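Local coordinates for protein pyruvate kinase (Pseudomonas aeruginosa, PDB 6QXL) that probably catalyses the last step of glycolysis, interconverting phosphoenolpyruvate plus ADP with pyruvate plus ATP, and carries glucose 6-phosphate bound in its regulator site, at residues 71-76 with 193-198; 378-383 with 455-460. All coordinates share one frame; numbering follows the deposited sequence.

Two different domains of one subunit are sampled here. Contact 1 (71-76 with 193-198) lies where the eight-stranded barrel passes into the small beta domain, beside the catalytic site: the side chain of Lys-73 is about 4 Å from the bound magnesium ion and that of Ser-194 about 5 Å from a bound malonate. Contact 2 (378-383 with 455-460) joins two parallel strands of the C-terminal alpha/beta domain, and Leu-383 belongs to the glucose 6-phosphate pocket. The contacts lie on opposite sides of the chain's centre, with their centres 42 Å apart and their nearest atoms about 27 Å apart, so the two do not touch.

Contact 1 of 2, residues 71-76 with 193-198; sequences GPKIRI and VSFPRD
Gly-71 and Ser-194 bring their backbones together, CA to CA 4.9 Å, where the chain leaving barrel strand 64-68 meets the loop that follows the neighbouring barrel strand 190-193. This is the mouth of the pyruvate kinase TIM barrel, where the chain leaves for the small beta domain through an inverse gamma turn centred on Pro-72. No hydrogen bond links the two segments; the join is apolar. Phe-195 is its main side chain on the 193-198 side. Its CG lies anti to the carbonyl carbon (chi1 -68°), which sends the ring toward Pro-72 and Lys-73. Pro-72 CG rests 3.9 Å from Phe-195 CB, the two side chains running past each other in opposite directions, while Lys-73 CB stands obliquely by the ring at 4.1 Å from CE2. At Gly-71 the close approach of Ser-194 leaves no room for a side chain, and phi of 82° also favours glycine. Ser-194 OG is held by Leu-69 O and Lys-221 NZ, two bonds that would restrain the rotation of the hydroxyl. Lys-73 NZ forms a weak, long ion pair with Asp-250, a magnesium ligand together with Glu-223. Ser-194 CB packs 4.0 Å from Gly-71 CA.

Contact 2 of 2, residues 378-383 with 455-460; sequences KAIICL and WVILTK. With G6P (6-O-phosphono-alpha-D-glucopyranose), chain M.
Ile-381 is paired with Leu-458, reaches diagonally to Val-456, and can be followed outward atom by atom. CB sits 3.6 Å from Ile-457 O. With CG1 anti to the carbonyl carbon (chi1 -66°), the two branches part: CG2 reaches Leu-458 CG at 4.0 Å, while CG1 runs the other way, alongside Val-456 CG1 and Ile-457 O, and its extended tip, CD1, meets Val-456 CG1 at 3.6 Å. Ala-440, Val-441 and Leu-444 of helix 436-446 pack on the same side chain. The backbones are neighbouring parallel strands in the mixed sheet of the C-terminal alpha/beta domain, with axes 15° apart. Their hydrogen bonds alternate in direction between the strands, and Ile-381 uses both its polar backbone atoms: N donates to Ile-457 O at 2.7 Å, and O accepts from Thr-459 N at 2.9 Å. Ile-380, Ile-457, Cys-382 and Thr-459 occupy the other face, against helices 359-373 and 388-394. At the C-terminal end Leu-383 CD1 lies 4.0 Å from Lys-460 CB, the two side chains side by side and pointing the same way. A water donates to Leu-383 O at 2.7 Å and hydrogen-bonds Thr-459 OG1 at 2.8 Å. The sugar's O1 also donates to Leu-383 O, although its modelled position is doubtful; glucose 6-phosphate is also hydrogen-bonded to Thr-384, Ser-386 and Thr-389.

Contact 1 of 2, residues 71-76 with 193-198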
loop_
_atom_site.group_PDB
_atom_site.type_symbol
_atom_site.label_atom_id
_atom_site.label_comp_id
_atom_site.label_asym_id
_atom_site.label_seq_id
_atom_site.Cartn_x
_atom_site.Cartn_y
_atom_site.Cartn_z
ATOM N N GLY A 71 22.306 12.012 37.565
ATOM C CA GLY A 71 23.266 11.661 36.512
ATOM C C GLY A 71 24.501 12.529 36.613
ATOM O O GLY A 71 24.642 13.400 37.516
ATOM N N PRO A 72 25.394 12.426 35.615
ATOM C CA PRO A 72 26.578 13.265 35.504
ATOM C C PRO A 72 26.286 14.636 34.814
ATOM O O PRO A 72 26.722 14.968 33.719
ATOM C CB PRO A 72 27.472 12.435 34.644
ATOM C CG PRO A 72 26.530 11.744 33.677
ATOM C CD PRO A 72 25.351 11.424 34.552
ATOM N N LYS A 73 25.299 15.283 35.363
ATOM C CA LYS A 73 25.030 16.667 35.012
ATOM C C LYS A 73 26.131 17.538 35.607
ATOM O O LYS A 73 26.535 17.374 36.787
ATOM C CB LYS A 73 23.690 17.095 35.522
ATOM C CG LYS A 73 23.194 18.376 34.897
ATOM C CD LYS A 73 21.802 18.747 35.451
ATOM C CE LYS A 73 20.992 19.595 34.487
ATOM N NZ LYS A 73 20.513 18.853 33.266
ATOM N N ILE A 74 26.703 18.385 34.730
ATOM C CA ILE A 74 27.844 19.202 35.158
ATOM C C ILE A 74 27.263 20.557 35.530
ATOM O O ILE A 74 26.559 21.186 34.734
ATOM C CB ILE A 74 28.855 19.368 34.024
ATOM C CG1 ILE A 74 29.318 18.024 33.477
ATOM C CG2 ILE A 74 29.985 20.242 34.453
ATOM C CD1 ILE A 74 29.933 18.139 32.094
ATOM N N ARG A 75 27.592 21.030 36.734
ATOM C CA ARG A 75 27.063 22.306 37.201
ATOM C C ARG A 75 28.213 23.228 37.581
ATOM O O ARG A 75 29.317 22.792 37.934
ATOM C CB ARG A 75 26.140 22.160 38.395
ATOM C CG ARG A 75 25.270 20.930 38.408
ATOM C CD ARG A 75 24.210 21.063 39.540
ATOM N NE ARG A 75 23.094 20.117 39.312
ATOM C CZ ARG A 75 21.863 20.431 38.863
ATOM N NH1 ARG A 75 21.487 21.675 38.606
ATOM N NH2 ARG A 75 20.999 19.461 38.634
ATOM N N ILE A 76 27.922 24.521 37.518
ATOM C CA ILE A 76 28.805 25.520 38.089
ATOM C C ILE A 76 28.693 25.563 39.614
ATOM O O ILE A 76 27.796 24.983 40.196
ATOM C CB ILE A 76 28.597 26.897 37.457
ATOM C CG1 ILE A 76 27.263 27.496 37.878
ATOM C CG2 ILE A 76 28.717 26.816 35.923
ATOM C CD1 ILE A 76 26.848 28.726 37.057
ATOM N N VAL A 193 17.319 6.731 34.356
ATOM C CA VAL A 193 18.751 6.978 34.283
ATOM C C VAL A 193 19.009 8.156 33.352
ATOM O O VAL A 193 18.523 8.172 32.231
ATOM C CB VAL A 193 19.477 5.731 33.764
ATOM C CG1 VAL A 193 20.969 5.977 33.634
ATOM C CG2 VAL A 193 19.209 4.574 34.693
ATOM N N SER A 194 19.802 9.125 33.825
ATOM C CA SER A 194 20.148 10.294 33.018
ATOM C C SER A 194 21.456 10.080 32.288
ATOM O O SER A 194 22.361 9.389 32.764
ATOM C CB SER A 194 20.250 11.528 33.887
ATOM O OG SER A 194 19.022 11.837 34.509
ATOM N N PHE A 195 21.504 10.640 31.085
ATOM C CA PHE A 195 22.706 10.692 30.227
ATOM C C PHE A 195 23.334 9.358 29.918
ATOM O O PHE A 195 24.539 9.283 29.768
ATOM C CB PHE A 195 23.815 11.652 30.841
ATOM C CG PHE A 195 23.464 13.087 30.856
ATOM C CD1 PHE A 195 23.408 13.897 29.750
ATOM C CD2 PHE A 195 22.969 13.652 32.074
ATOM C CE1 PHE A 195 22.938 15.236 29.836
ATOM C CE2 PHE A 195 22.527 14.971 32.172
ATOM C CZ PHE A 195 22.569 15.732 31.067
ATOM N N PRO A 196 22.565 8.264 29.802
ATOM C CA PRO A 196 23.220 7.038 29.364
ATOM C C PRO A 196 23.634 7.129 27.911
ATOM O O PRO A 196 22.987 7.806 27.112
ATOM C CB PRO A 196 22.128 5.978 29.544
ATOM C CG PRO A 196 20.879 6.714 29.376
ATOM C CD PRO A 196 21.103 8.076 29.914
ATOM N N ARG A 197 24.729 6.459 27.560
ATOM C CA ARG A 197 25.255 6.442 26.204
ATOM C C ARG A 197 25.062 5.100 25.526
ATOM O O ARG A 197 24.939 5.116 24.289
ATOM C CB ARG A 197 26.727 6.813 26.230
ATOM C CG ARG A 197 26.781 8.377 26.454
ATOM C CD ARG A 197 28.188 8.958 26.413
ATOM N NE ARG A 197 28.229 10.395 26.114
ATOM C CZ ARG A 197 29.014 11.326 26.711
ATOM N NH1 ARG A 197 29.748 10.983 27.752
ATOM N NH2 ARG A 197 28.960 12.598 26.327
ATOM N N ASP A 198 25.022 4.003 26.246
ATOM C CA ASP A 198 24.811 2.706 25.588
ATOM C C ASP A 198 24.255 1.711 26.573
ATOM O O ASP A 198 24.116 2.002 27.744
ATOM C CB ASP A 198 26.127 2.172 24.976
ATOM C CG ASP A 198 27.253 2.113 25.967
ATOM O OD1 ASP A 198 27.051 1.984 27.174
ATOM O OD2 ASP A 198 28.383 2.163 25.477
#

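Contact 2 of 2, residues 378-383 with 455-460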
loop_
_atom_site.group_PDB
_atom_site.type_symbol
_atom_site.label_atom_id
_atom_site.label_comp_id
_atom_site.label_asym_id
_atom_site.label_seq_id
_atom_site.Cartn_x
_atom_site.Cartn_y
_atom_site.Cartn_z
ATOM N N LYS A 378 -15.927 -4.413 23.409
ATOM C CA LYS A 378 -15.865 -3.141 24.089
ATOM C C LYS A 378 -14.760 -3.069 25.122
ATOM O O LYS A 378 -14.530 -1.995 25.685
ATOM C CB LYS A 378 -17.204 -2.844 24.771
ATOM C CG LYS A 378 -18.407 -2.821 23.837
ATOM C CD LYS A 378 -18.376 -1.697 22.810
ATOM C CE LYS A 378 -19.652 -1.745 21.994
ATOM N NZ LYS A 378 -19.500 -0.984 20.741
ATOM N N ALA A 379 -14.095 -4.179 25.402
ATOM C CA ALA A 379 -13.009 -4.172 26.372
ATOM C C ALA A 379 -12.171 -5.419 26.277
ATOM O O ALA A 379 -12.610 -6.414 25.743
ATOM C CB ALA A 379 -13.552 -4.018 27.793
ATOM N N ILE A 380 -10.954 -5.341 26.792
ATOM C CA ILE A 380 -10.067 -6.478 26.879
ATOM C C ILE A 380 -9.708 -6.712 28.326
ATOM O O ILE A 380 -9.133 -5.847 28.970
ATOM C CB ILE A 380 -8.784 -6.248 26.075
ATOM C CG1 ILE A 380 -9.137 -6.050 24.590
ATOM C CG2 ILE A 380 -7.800 -7.392 26.310
ATOM C CD1 ILE A 380 -7.957 -5.909 23.704
ATOM N N ILE A 381 -10.070 -7.891 28.838
ATOM C CA ILE A 381 -9.775 -8.323 30.196
ATOM C C ILE A 381 -8.501 -9.132 30.099
ATOM O O ILE A 381 -8.504 -10.270 29.638
ATOM C CB ILE A 381 -10.936 -9.146 30.767
ATOM C CG1 ILE A 381 -12.159 -8.244 30.929
ATOM C CG2 ILE A 381 -10.575 -9.772 32.111
ATOM C CD1 ILE A 381 -13.410 -8.989 31.374
ATOM N N CYS A 382 -7.404 -8.544 30.541
ATOM C CA CYS A 382 -6.119 -9.207 30.470
ATOM C C CYS A 382 -5.681 -9.588 31.880
ATOM O O CYS A 382 -5.248 -8.739 32.655
ATOM C CB CYS A 382 -5.110 -8.299 29.791
ATOM S SG CYS A 382 -3.491 -9.065 29.696
ATOM N N LEU A 383 -5.807 -10.868 32.213
ATOM C CA LEU A 383 -5.333 -11.368 33.492
ATOM C C LEU A 383 -3.834 -11.461 33.401
ATOM O O LEU A 383 -3.313 -12.223 32.598
ATOM C CB LEU A 383 -5.928 -12.732 33.827
ATOM C CG LEU A 383 -7.433 -12.906 33.755
ATOM C CD1 LEU A 383 -7.783 -14.243 34.427
ATOM C CD2 LEU A 383 -8.213 -11.756 34.366
ATOM N N TRP A 455 -19.673 -7.482 23.887
ATOM C CA TRP A 455 -18.703 -8.569 23.891
ATOM C C TRP A 455 -17.398 -8.115 24.506
ATOM O O TRP A 455 -17.124 -6.937 24.608
ATOM C CB TRP A 455 -18.435 -9.035 22.460
ATOM C CG TRP A 455 -19.569 -9.684 21.803
ATOM C CD1 TRP A 455 -20.628 -9.074 21.190
ATOM C CD2 TRP A 455 -19.753 -11.074 21.658
ATOM N NE1 TRP A 455 -21.487 -10.022 20.671
ATOM C CE2 TRP A 455 -20.973 -11.263 20.947
ATOM C CE3 TRP A 455 -19.024 -12.196 22.066
ATOM C CZ2 TRP A 455 -21.470 -12.518 20.645
ATOM C CZ3 TRP A 455 -19.523 -13.456 21.770
ATOM C CH2 TRP A 455 -20.733 -13.604 21.048
ATOM N N VAL A 456 -16.566 -9.072 24.864
ATOM C CA VAL A 456 -15.339 -8.797 25.588
ATOM C C VAL A 456 -14.308 -9.856 25.231
ATOM O O VAL A 456 -14.663 -10.971 24.899
ATOM C CB VAL A 456 -15.659 -8.751 27.121
ATOM C CG1 VAL A 456 -14.738 -9.559 28.030
ATOM C CG2 VAL A 456 -15.666 -7.319 27.536
ATOM N N ILE A 457 -13.047 -9.502 25.359
ATOM C CA ILE A 457 -11.966 -10.467 25.164
ATOM C C ILE A 457 -11.338 -10.738 26.516
ATOM O O ILE A 457 -11.067 -9.804 27.267
ATOM C CB ILE A 457 -10.878 -9.954 24.200
ATOM C CG1 ILE A 457 -11.435 -9.914 22.782
ATOM C CG2 ILE A 457 -9.631 -10.825 24.260
ATOM C CD1 ILE A 457 -10.462 -9.399 21.749
ATOM N N LEU A 458 -11.106 -12.006 26.828
ATOM C CA LEU A 458 -10.383 -12.363 28.023
ATOM C C LEU A 458 -9.155 -13.127 27.620
ATOM O O LEU A 458 -9.234 -14.032 26.796
ATOM C CB LEU A 458 -11.269 -13.202 28.947
ATOM C CG LEU A 458 -10.715 -13.402 30.366
ATOM C CD1 LEU A 458 -11.854 -13.549 31.342
ATOM C CD2 LEU A 458 -9.787 -14.600 30.488
ATOM N N THR A 459 -8.018 -12.774 28.204
ATOM C CA THR A 459 -6.784 -13.525 27.990
ATOM C C THR A 459 -6.243 -14.011 29.305
ATOM O O THR A 459 -6.369 -13.332 30.328
ATOM C CB THR A 459 -5.677 -12.677 27.285
ATOM O OG1 THR A 459 -5.224 -11.620 28.144
ATOM C CG2 THR A 459 -6.212 -12.078 25.967
ATOM N N LYS A 460 -5.630 -15.181 29.276
ATOM C CA LYS A 460 -5.057 -15.781 30.467
ATOM C C LYS A 460 -4.143 -16.915 30.062
ATOM O O LYS A 460 -3.979 -17.203 28.871
ATOM C CB LYS A 460 -6.160 -16.293 31.381
ATOM C CG LYS A 460 -6.929 -17.459 30.820
ATOM C CD LYS A 460 -7.945 -18.020 31.816
ATOM C CE LYS A 460 -8.449 -19.338 31.211
ATOM N NZ LYS A 460 -9.625 -19.891 31.907
HETATM C C1 G6P M . -2.360 -14.868 33.789
HETATM C C2 G6P M . -2.162 -15.899 34.882
HETATM C C3 G6P M . -1.131 -16.847 34.283
HETATM C C4 G6P M . -0.130 -16.197 33.346
HETATM C C5 G6P M . 0.021 -14.777 33.866
HETATM C C6 G6P M . 1.179 -14.082 33.172
HETATM O O1 G6P M . -3.576 -14.240 34.168
HETATM O O2 G6P M . -1.788 -15.317 36.158
HETATM O O3 G6P M . -1.953 -17.664 33.491
HETATM O O4 G6P M . 1.096 -16.970 33.253
HETATM O O5 G6P M . -1.193 -14.047 33.700
HETATM O O6 G6P M . 1.036 -12.680 33.040
HETATM P P G6P M . 2.279 -11.774 32.455
HETATM O O1P G6P M . 3.087 -11.310 33.642
HETATM O O2P G6P M . 1.253 -10.828 31.872
HETATM O O3P G6P M . 3.308 -12.534 31.579
HETATM O O HOH W 1 -3.190 -12.530 29.902
#